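Local coordinates for protein catalase-3 (Neurospora crassa, PDB 4AJ9) that uses heme to break hydrogen peroxide down into water and molecular oxygen, probably protecting the fungal cell from peroxide damage, at residues N393-H396 and Y401-K404. Residues are numbered along the deposited sequence; the frame is centred on the assembly and turned at random.
Sequences NIHH and YLNK
His395 and Asn403 join two turns of one surface loop through a single hydrogen bond, an example of how loop segments without helix or strand can be held together by an amide and a ring. Asn403 ND2 gives its N-H to His395 O at 2.9 Å, nearly straight at 164°, with the acceptor lying in the plane of the amide. Beside this bond, the imidazole of His395 turns one face to Leu402, whose CB sits 3.6 Å from the ring centroid, almost on the normal, in a CH-pi contact; Leu402 CD1 reaches His395 NE2 at 3.5 Å. Ile394 CG1 covers the opposite face near its rim. With CG of His395 anti to the carbonyl carbon (chi1 -55°), the ring stands between these two aliphatic groups. Trimming His395 to an alanine would remove the ring and is likely to leave a gap between Leu402 CB and Ile394 CG1. Behind the first shell, Asn393 OD1 takes the N-H of His395 in an Asx turn, Asn403 OD1 accepts from the backbone N of Gly405, and Tyr401 to Lys404 form a type I beta turn. The carboxylate of Asp178 of a second subunit accepts hydrogen bonds from the backbone N of Tyr401 (to OD1) and of Leu402 (to OD2). The His395 carbonyl thus takes one straight bond from Asn403 ND2 and a weak one from Asn393 ND2, while aliphatic carbon flanks its ring.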
loop_
_atom_site.group_PDB
_atom_site.type_symbol
_atom_site.label_atom_id
_atom_site.label_comp_id
_atom_site.label_asym_id
_atom_site.label_seq_id
_atom_site.Cartn_x
_atom_site.Cartn_y
_atom_site.Cartn_z
ATOM N N ASN C 393 -27.991 0.829 0.945
ATOM C CA ASN C 393 -28.537 0.998 2.300
ATOM C C ASN C 393 -27.731 2.038 3.061
ATOM O O ASN C 393 -26.565 1.812 3.346
ATOM C CB ASN C 393 -28.508 -0.336 3.065
ATOM C CG ASN C 393 -28.882 -0.186 4.554
ATOM O OD1 ASN C 393 -29.672 0.687 4.928
ATOM N ND2 ASN C 393 -28.295 -1.042 5.407
ATOM N N ILE C 394 -28.349 3.170 3.391
ATOM C CA ILE C 394 -27.626 4.254 4.050
ATOM C C ILE C 394 -27.618 4.109 5.570
ATOM O O ILE C 394 -26.938 4.858 6.262
ATOM C CB ILE C 394 -28.206 5.640 3.681
ATOM C CG1 ILE C 394 -29.541 5.861 4.393
ATOM C CG2 ILE C 394 -28.330 5.777 2.163
ATOM C CD1 ILE C 394 -30.169 7.218 4.093
ATOM N N HIS C 395 -28.385 3.152 6.085
ATOM C CA HIS C 395 -28.363 2.868 7.516
ATOM C C HIS C 395 -27.498 1.629 7.777
ATOM O O HIS C 395 -27.995 0.522 8.012
ATOM C CB HIS C 395 -29.797 2.765 8.064
ATOM C CG HIS C 395 -30.613 3.986 7.774
ATOM N ND1 HIS C 395 -31.580 4.018 6.794
ATOM C CD2 HIS C 395 -30.554 5.241 8.286
ATOM C CE1 HIS C 395 -32.101 5.231 6.732
ATOM N NE2 HIS C 395 -31.498 5.991 7.629
ATOM N N HIS C 396 -26.191 1.866 7.701
ATOM C CA HIS C 396 -25.160 0.839 7.693
ATOM C C HIS C 396 -24.684 0.477 9.099
ATOM O O HIS C 396 -23.487 0.487 9.404
ATOM C CB HIS C 396 -23.976 1.294 6.827
ATOM C CG HIS C 396 -23.422 2.640 7.202
ATOM N ND1 HIS C 396 -24.118 3.552 7.970
ATOM C CD2 HIS C 396 -22.236 3.227 6.907
ATOM C CE1 HIS C 396 -23.384 4.641 8.127
ATOM N NE2 HIS C 396 -22.240 4.469 7.489
ATOM N N TYR C 401 -33.805 1.081 13.884
ATOM C CA TYR C 401 -35.208 1.209 13.534
ATOM C C TYR C 401 -35.322 1.589 12.063
ATOM O O TYR C 401 -36.156 1.047 11.335
ATOM C CB TYR C 401 -35.899 2.268 14.412
ATOM C CG TYR C 401 -37.229 2.725 13.854
ATOM C CD1 TYR C 401 -38.379 1.970 14.040
ATOM C CD2 TYR C 401 -37.328 3.906 13.128
ATOM C CE1 TYR C 401 -39.599 2.384 13.517
ATOM C CE2 TYR C 401 -38.534 4.330 12.613
ATOM C CZ TYR C 401 -39.665 3.563 12.805
ATOM O OH TYR C 401 -40.861 3.982 12.279
ATOM N N LEU C 402 -34.461 2.509 11.630
ATOM C CA LEU C 402 -34.507 3.058 10.268
ATOM C C LEU C 402 -34.262 2.067 9.123
ATOM O O LEU C 402 -34.767 2.278 8.020
ATOM C CB LEU C 402 -33.546 4.242 10.136
ATOM C CG LEU C 402 -33.864 5.464 10.988
ATOM C CD1 LEU C 402 -32.764 6.528 10.848
ATOM C CD2 LEU C 402 -35.209 6.023 10.578
ATOM N N ASN C 403 -33.478 1.012 9.346
ATOM C CA ASN C 403 -33.309 0.020 8.279
ATOM C C ASN C 403 -34.248 -1.177 8.429
ATOM O O ASN C 403 -34.113 -2.187 7.729
ATOM C CB ASN C 403 -31.840 -0.409 8.093
ATOM C CG ASN C 403 -31.273 -1.134 9.310
ATOM O OD1 ASN C 403 -32.004 -1.776 10.073
ATOM N ND2 ASN C 403 -29.954 -1.030 9.495
ATOM N N LYS C 404 -35.205 -1.059 9.348
ATOM C CA LYS C 404 -36.231 -2.085 9.513
ATOM C C LYS C 404 -35.654 -3.433 9.932
ATOM O O LYS C 404 -36.301 -4.471 9.804
ATOM C CB LYS C 404 -37.037 -2.224 8.223
ATOM C CG LYS C 404 -37.739 -0.935 7.832
ATOM C CD LYS C 404 -38.194 -0.952 6.383
ATOM C CE LYS C 404 -39.060 0.256 6.054
ATOM N NZ LYS C 404 -40.399 0.165 6.714
#